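Local coordinates for chloroplast pentatricopeptide repeat protein 10 (Zea mays, PDB 4M59) that binds specific single-stranded RNA elements next to the chloroplast atpH and psaJ genes, stabilising mRNAs by blocking exonucleases, at residues A[315-321]-A[348-354]; A[355-359]-A[374-378]; A[439-443]-A[463-467]. The protein carries 4 engineered substitutions. One frame throughout, in Å; residues are numbered along the deposited sequence.

How the contacts relate
All three contacts join helices of one RNA-binding superhelix. Contacts 1 and 2 both use helix 352-359, one at its start and one farther along; their centres lie 12 Å apart, and P350 packs on W355 where they meet. Contact 3 stands apart, with its centre 29 Å from that of contact 2. Burial differs: contacts 2 and 3 are buried, whereas contact 1 is partly exposed around the turns before its helices. The chemistry follows: contact 1 combines a cysteine sulfur, a valine and asparagines; contact 2 is wholly apolar between its side chains; contact 3 pairs a small apolar patch with one amide-phenol hydrogen bond.

Contact 1: A[315-321]-A[348-354]; sequences PNVNTYN and CTPNRVT
The C348 sulfur fits between P315 and Y320 in the compact part of this contact: SG lies 3.0 Å from the P315 carbonyl O. The same SG sits 3.8 Å from Y320 CE2, a sulfur-aromatic approach at the ring edge, since the line from SG to the ring centroid runs 74° off the ring normal. A chi1 of -68° puts that sulfur beside its own backbone N, from where it meets both partners. V317 is the second large contributor, giving up, like C348, about 70 Å² to the opposite segment. Its two methyls spread across segment 348-354: CG2 is 3.6 Å from T349 O, while CG1 reaches P350 CA at 4.2 Å. The setting is the tandem pentatricopeptide array. N316 and N351, 35 residues apart, are both N-cap residues and open predicted repeats 8 and 9, so the contact brings together the beginnings of helices 317-328 and 352-359. Farther along, N321 ND2 donates to T354 OG1, but at 2.5 Å this bond is implausibly short and its exact geometry is doubtful; N321 OD1 also lies against V353 CB at 3.8 Å. Packing thins out at T349, whose side chain points away from segment 315-321 and is exposed. On the subunit-facing side, N318 makes a weak hydrogen bond to S592 of the second subunit, and N316 packs on that same residue.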
# COMPACT_ATOMS: atom_id res chain seq x y z
N PRO A 315 -15.32 2.06 27.09
CA PRO A 315 -15.40 1.73 25.66
C PRO A 315 -16.23 0.48 25.38
O PRO A 315 -16.22 -0.45 26.18
CB PRO A 315 -13.94 1.48 25.28
CG PRO A 315 -13.30 1.03 26.55
CD PRO A 315 -13.99 1.79 27.65
N ASN A 316 -16.94 0.46 24.25
CA ASN A 316 -17.73 -0.71 23.87
C ASN A 316 -16.96 -1.62 22.92
O ASN A 316 -15.73 -1.59 22.89
CB ASN A 316 -19.05 -0.28 23.23
CG ASN A 316 -18.88 0.84 22.23
OD1 ASN A 316 -17.77 1.31 22.00
ND2 ASN A 316 -19.98 1.27 21.63
N VAL A 317 -17.68 -2.41 22.14
CA VAL A 317 -17.05 -3.35 21.23
C VAL A 317 -16.53 -2.67 19.99
O VAL A 317 -15.53 -3.08 19.44
CB VAL A 317 -18.02 -4.42 20.79
CG1 VAL A 317 -17.27 -5.61 20.32
CG2 VAL A 317 -18.91 -4.80 21.93
N ASN A 318 -17.23 -1.63 19.56
CA ASN A 318 -16.82 -0.91 18.38
C ASN A 318 -15.55 -0.18 18.63
O ASN A 318 -14.69 -0.09 17.77
CB ASN A 318 -17.89 0.09 17.99
CG ASN A 318 -19.26 -0.51 17.99
OD1 ASN A 318 -19.41 -1.72 18.01
ND2 ASN A 318 -20.27 0.34 17.96
N THR A 319 -15.43 0.36 19.83
CA THR A 319 -14.23 1.05 20.25
C THR A 319 -13.06 0.08 20.36
O THR A 319 -11.96 0.36 19.92
CB THR A 319 -14.44 1.73 21.59
OG1 THR A 319 -15.67 2.45 21.56
CG2 THR A 319 -13.33 2.67 21.88
N TYR A 320 -13.32 -1.08 20.95
CA TYR A 320 -12.30 -2.09 21.11
C TYR A 320 -11.83 -2.65 19.78
O TYR A 320 -10.64 -2.79 19.57
CB TYR A 320 -12.80 -3.21 22.01
CG TYR A 320 -12.48 -3.04 23.48
CD1 TYR A 320 -11.19 -3.17 23.94
CD2 TYR A 320 -13.46 -2.79 24.40
CE1 TYR A 320 -10.89 -3.04 25.26
CE2 TYR A 320 -13.17 -2.65 25.73
CZ TYR A 320 -11.88 -2.78 26.15
OH TYR A 320 -11.57 -2.64 27.47
N ASN A 321 -12.75 -2.99 18.89
CA ASN A 321 -12.38 -3.51 17.58
C ASN A 321 -11.51 -2.53 16.85
O ASN A 321 -10.61 -2.91 16.12
CB ASN A 321 -13.60 -3.75 16.71
CG ASN A 321 -14.58 -4.66 17.34
OD1 ASN A 321 -15.75 -4.64 17.02
ND2 ASN A 321 -14.10 -5.50 18.24
N CYS A 348 -17.34 -6.24 27.95
CA CYS A 348 -17.49 -6.09 26.51
C CYS A 348 -17.33 -7.41 25.81
O CYS A 348 -16.24 -7.93 25.67
CB CYS A 348 -16.49 -5.08 25.96
SG CYS A 348 -16.81 -3.41 26.50
N THR A 349 -18.45 -7.96 25.35
CA THR A 349 -18.43 -9.23 24.69
C THR A 349 -18.24 -9.06 23.21
O THR A 349 -18.95 -8.30 22.58
CB THR A 349 -19.72 -9.98 24.95
OG1 THR A 349 -20.81 -9.06 24.90
CG2 THR A 349 -19.68 -10.58 26.32
N PRO A 350 -17.26 -9.77 22.66
CA PRO A 350 -16.85 -9.70 21.27
C PRO A 350 -17.98 -10.01 20.32
O PRO A 350 -18.96 -10.62 20.70
CB PRO A 350 -15.82 -10.81 21.19
CG PRO A 350 -15.26 -10.87 22.49
CD PRO A 350 -16.39 -10.67 23.42
N ASN A 351 -17.82 -9.57 19.09
CA ASN A 351 -18.78 -9.84 18.06
C ASN A 351 -18.06 -10.44 16.88
O ASN A 351 -16.87 -10.67 16.94
CB ASN A 351 -19.50 -8.56 17.66
CG ASN A 351 -18.57 -7.39 17.51
OD1 ASN A 351 -19.00 -6.26 17.42
ND2 ASN A 351 -17.28 -7.67 17.48
N ARG A 352 -18.81 -10.70 15.81
CA ARG A 352 -18.25 -11.32 14.61
C ARG A 352 -17.18 -10.43 13.99
O ARG A 352 -16.38 -10.88 13.16
CB ARG A 352 -19.35 -11.59 13.59
CG ARG A 352 -20.64 -12.13 14.18
CD ARG A 352 -21.74 -11.08 14.16
NE ARG A 352 -22.80 -11.42 13.20
CZ ARG A 352 -24.00 -10.85 13.18
NH1 ARG A 352 -24.30 -9.91 14.07
NH2 ARG A 352 -24.89 -11.22 12.28
N VAL A 353 -17.17 -9.17 14.40
CA VAL A 353 -16.25 -8.19 13.89
C VAL A 353 -14.99 -8.23 14.70
O VAL A 353 -13.91 -8.06 14.19
CB VAL A 353 -16.84 -6.80 14.03
CG1 VAL A 353 -15.96 -5.80 13.35
CG2 VAL A 353 -18.22 -6.76 13.44
N THR A 354 -15.17 -8.46 15.99
CA THR A 354 -14.07 -8.59 16.90
C THR A 354 -13.20 -9.75 16.50
O THR A 354 -12.01 -9.61 16.36
CB THR A 354 -14.57 -8.79 18.31
OG1 THR A 354 -15.29 -7.63 18.71
CG2 THR A 354 -13.43 -9.00 19.24

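Contact 2: A[355-359]-A[374-378]; sequences WNTML and VLEGM
W355 and M378 meet with the indole presenting one face and the methionine lying across it. M378 CG stands 3.9 Å from the centroid of the six-membered ring, only 22° off its normal, a CH-pi contact displaced toward the rim. The sulfur follows obliquely, with SD 5.1 Å from the centroid of the five-membered ring in a Met-aromatic contact. A bend at chi3 (74°) folds the methionine end back, bringing CE to 4.1 Å from W355 CB. The second bump is V374 CG1, which enters a hollow lined by W355, M358 and L359; it is 3.6 Å from L359 CD2 and 3.9 Å from W355 CE3. L359 and M378 meet tip to tip, with L359 CD1 4.1 Å from M378 SD. At the far end of the indole, W355 CH2 passes 3.8 Å from G377 O, where the glycine brings no side chain between ring and backbone. With W355 cut back to an alanine, M378 CG is likely to lose the aromatic face it lies on, and a gap to open beside V374 and G377. L340 of helix 333-346 also touches the indole. The two segment axes run nearly antiparallel, at 165° and 10.9 Å, and both lie in predicted repeat 9: an apolar antiparallel helix pair, the helical hairpin that is the building unit of the pentatricopeptide solenoid.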
# COMPACT_ATOMS: atom_id res chain seq x y z
N TRP A 355 -13.81 -10.90 16.29
CA TRP A 355 -13.07 -12.09 15.92
C TRP A 355 -12.37 -11.95 14.58
O TRP A 355 -11.23 -12.34 14.43
CB TRP A 355 -13.98 -13.29 15.89
CG TRP A 355 -14.62 -13.55 17.17
CD1 TRP A 355 -15.93 -13.56 17.42
CD2 TRP A 355 -13.97 -13.81 18.40
NE1 TRP A 355 -16.16 -13.83 18.73
CE2 TRP A 355 -14.95 -13.99 19.36
CE3 TRP A 355 -12.64 -13.92 18.79
CZ2 TRP A 355 -14.67 -14.27 20.67
CZ3 TRP A 355 -12.36 -14.20 20.08
CH2 TRP A 355 -13.36 -14.37 21.01
N ASN A 356 -13.11 -11.44 13.60
CA ASN A 356 -12.59 -11.29 12.25
C ASN A 356 -11.42 -10.33 12.23
O ASN A 356 -10.47 -10.49 11.47
CB ASN A 356 -13.69 -10.81 11.30
CG ASN A 356 -13.57 -11.40 9.91
OD1 ASN A 356 -12.58 -11.18 9.21
ND2 ASN A 356 -14.57 -12.17 9.51
N THR A 357 -11.50 -9.31 13.08
CA THR A 357 -10.44 -8.35 13.22
C THR A 357 -9.25 -9.10 13.77
O THR A 357 -8.14 -8.92 13.32
CB THR A 357 -10.86 -7.23 14.15
OG1 THR A 357 -12.03 -6.60 13.62
CG2 THR A 357 -9.80 -6.20 14.25
N MET A 358 -9.50 -9.96 14.75
CA MET A 358 -8.43 -10.70 15.40
C MET A 358 -7.73 -11.69 14.46
O MET A 358 -6.57 -12.04 14.69
CB MET A 358 -8.94 -11.42 16.64
CG MET A 358 -9.56 -10.49 17.67
SD MET A 358 -8.67 -10.48 19.24
CE MET A 358 -6.97 -10.46 18.68
N LEU A 359 -8.42 -12.14 13.42
CA LEU A 359 -7.84 -13.11 12.51
C LEU A 359 -7.36 -12.48 11.22
O LEU A 359 -6.84 -13.16 10.35
CB LEU A 359 -8.85 -14.20 12.19
CG LEU A 359 -9.48 -14.88 13.38
CD1 LEU A 359 -10.53 -15.79 12.88
CD2 LEU A 359 -8.44 -15.64 14.12
N VAL A 374 -6.99 -17.65 19.67
CA VAL A 374 -8.19 -16.90 19.35
C VAL A 374 -9.34 -17.84 19.13
O VAL A 374 -10.42 -17.66 19.66
CB VAL A 374 -8.01 -16.12 18.07
CG1 VAL A 374 -9.30 -15.53 17.63
CG2 VAL A 374 -7.00 -15.04 18.25
N LEU A 375 -9.08 -18.87 18.35
CA LEU A 375 -10.05 -19.89 18.06
C LEU A 375 -10.49 -20.60 19.33
O LEU A 375 -11.62 -21.03 19.45
CB LEU A 375 -9.42 -20.87 17.10
CG LEU A 375 -10.14 -22.13 16.68
CD1 LEU A 375 -11.52 -21.83 16.23
CD2 LEU A 375 -9.36 -22.72 15.55
N GLU A 376 -9.57 -20.69 20.28
CA GLU A 376 -9.85 -21.27 21.57
C GLU A 376 -10.89 -20.43 22.30
O GLU A 376 -11.65 -20.93 23.11
CB GLU A 376 -8.57 -21.31 22.39
CG GLU A 376 -8.55 -22.29 23.52
CD GLU A 376 -7.40 -22.05 24.45
OE1 GLU A 376 -7.52 -21.18 25.34
OE2 GLU A 376 -6.36 -22.71 24.29
N GLY A 377 -10.91 -19.15 21.99
CA GLY A 377 -11.86 -18.22 22.57
C GLY A 377 -13.14 -18.14 21.79
O GLY A 377 -14.18 -17.83 22.33
N MET A 378 -13.07 -18.40 20.49
CA MET A 378 -14.27 -18.43 19.68
C MET A 378 -15.10 -19.61 20.12
O MET A 378 -16.31 -19.52 20.23
CB MET A 378 -13.92 -18.54 18.21
CG MET A 378 -13.15 -17.36 17.68
SD MET A 378 -12.50 -17.51 16.03
CE MET A 378 -13.98 -17.35 15.08

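Contact 3: A[439-443]-A[463-467]; sequences STAQS and LLQCY
The A441 methyl meets C466 and L463 in the apolar part of this contact: C466 SG lies 3.6 Å and L463 CD1 3.7 Å from A441 CB. L463 reaches it because CG stands opposite the backbone N (chi1 -176°), which carries the branch toward the neighbouring helix. The segment axes come within 9.8 Å of each other, and the nearest CA atoms belong to A441 and L463. Leucines of helix 422-435 extend the apolar patch, L429 touching A441 and L432 touching C466. The polar part falls to Q442, next in the helix, and Y467: one hydrogen bond, donated by Q442 NE2 to Y467 OH over 3.0 Å with an N-H...O angle of 168°, so it is nearly straight. The tyrosine oxygen lies almost in the amide plane, and the amide nitrogen lies at the ring edge, near the ring plane. Beyond CG the glutamine is extended, and its CG itself comes within 3.5 Å of Y467 OH. W438 meets the Y467 ring from just outside the contact. The bound RNA comes to about 4 Å of the nearest contact atom. The two segments run roughly antiparallel, their N-to-C directions 153° apart; with the first in predicted repeat 11 and the second in repeat 12, they form the repeat-to-repeat packing characteristic of a pentatricopeptide superhelix.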
# COMPACT_ATOMS: atom_id res chain seq x y z
N SER A 439 1.39 -32.05 -5.67
CA SER A 439 0.65 -33.26 -5.89
C SER A 439 -0.69 -33.13 -5.21
O SER A 439 -1.72 -33.49 -5.75
CB SER A 439 1.42 -34.45 -5.34
OG SER A 439 0.89 -35.67 -5.82
N THR A 440 -0.68 -32.57 -4.02
CA THR A 440 -1.91 -32.36 -3.31
C THR A 440 -2.63 -31.20 -3.95
O THR A 440 -3.84 -31.13 -3.95
CB THR A 440 -1.66 -32.03 -1.85
OG1 THR A 440 -0.58 -32.84 -1.37
CG2 THR A 440 -2.89 -32.30 -1.04
N ALA A 441 -1.85 -30.28 -4.50
CA ALA A 441 -2.43 -29.09 -5.08
C ALA A 441 -3.30 -29.47 -6.25
O ALA A 441 -4.37 -28.91 -6.47
CB ALA A 441 -1.36 -28.15 -5.50
N GLN A 442 -2.83 -30.44 -7.01
CA GLN A 442 -3.59 -30.97 -8.11
C GLN A 442 -4.85 -31.54 -7.54
O GLN A 442 -5.91 -30.99 -7.71
CB GLN A 442 -2.82 -32.07 -8.81
CG GLN A 442 -1.68 -31.57 -9.64
CD GLN A 442 -1.00 -32.68 -10.39
OE1 GLN A 442 -1.18 -33.85 -10.08
NE2 GLN A 442 -0.22 -32.31 -11.38
N SER A 443 -4.71 -32.63 -6.80
CA SER A 443 -5.83 -33.36 -6.22
C SER A 443 -6.95 -32.48 -5.68
O SER A 443 -8.09 -32.91 -5.55
CB SER A 443 -5.34 -34.27 -5.11
OG SER A 443 -6.39 -34.60 -4.23
N LEU A 463 -1.12 -22.40 -7.66
CA LEU A 463 -0.76 -23.67 -8.24
C LEU A 463 0.54 -23.52 -8.96
O LEU A 463 1.37 -24.41 -8.99
CB LEU A 463 -1.83 -24.10 -9.23
CG LEU A 463 -1.65 -25.48 -9.86
CD1 LEU A 463 -1.88 -26.54 -8.83
CD2 LEU A 463 -2.59 -25.66 -11.03
N LEU A 464 0.74 -22.36 -9.55
CA LEU A 464 1.95 -22.12 -10.27
C LEU A 464 3.09 -22.10 -9.30
O LEU A 464 4.06 -22.81 -9.46
CB LEU A 464 1.85 -20.80 -10.97
CG LEU A 464 2.88 -20.56 -12.05
CD1 LEU A 464 2.91 -21.73 -12.96
CD2 LEU A 464 2.45 -19.35 -12.79
N GLN A 465 2.95 -21.27 -8.28
CA GLN A 465 3.97 -21.16 -7.26
C GLN A 465 4.20 -22.51 -6.63
O GLN A 465 5.32 -22.88 -6.30
CB GLN A 465 3.54 -20.15 -6.21
CG GLN A 465 3.64 -18.72 -6.66
CD GLN A 465 3.21 -17.72 -5.61
OE1 GLN A 465 2.33 -18.00 -4.80
NE2 GLN A 465 3.82 -16.55 -5.62
N CYS A 466 3.11 -23.26 -6.48
CA CYS A 466 3.16 -24.58 -5.87
C CYS A 466 4.08 -25.52 -6.63
O CYS A 466 4.74 -26.37 -6.04
CB CYS A 466 1.75 -25.18 -5.80
SG CYS A 466 1.45 -26.20 -4.34
N TYR A 467 4.13 -25.36 -7.95
CA TYR A 467 4.95 -26.23 -8.78
C TYR A 467 6.39 -25.77 -8.72
O TYR A 467 7.31 -26.54 -8.94
CB TYR A 467 4.49 -26.19 -10.24
CG TYR A 467 3.27 -27.02 -10.59
CD1 TYR A 467 3.28 -28.39 -10.46
CD2 TYR A 467 2.14 -26.43 -11.11
CE1 TYR A 467 2.19 -29.14 -10.80
CE2 TYR A 467 1.04 -27.18 -11.45
CZ TYR A 467 1.07 -28.53 -11.30
OH TYR A 467 -0.02 -29.29 -11.63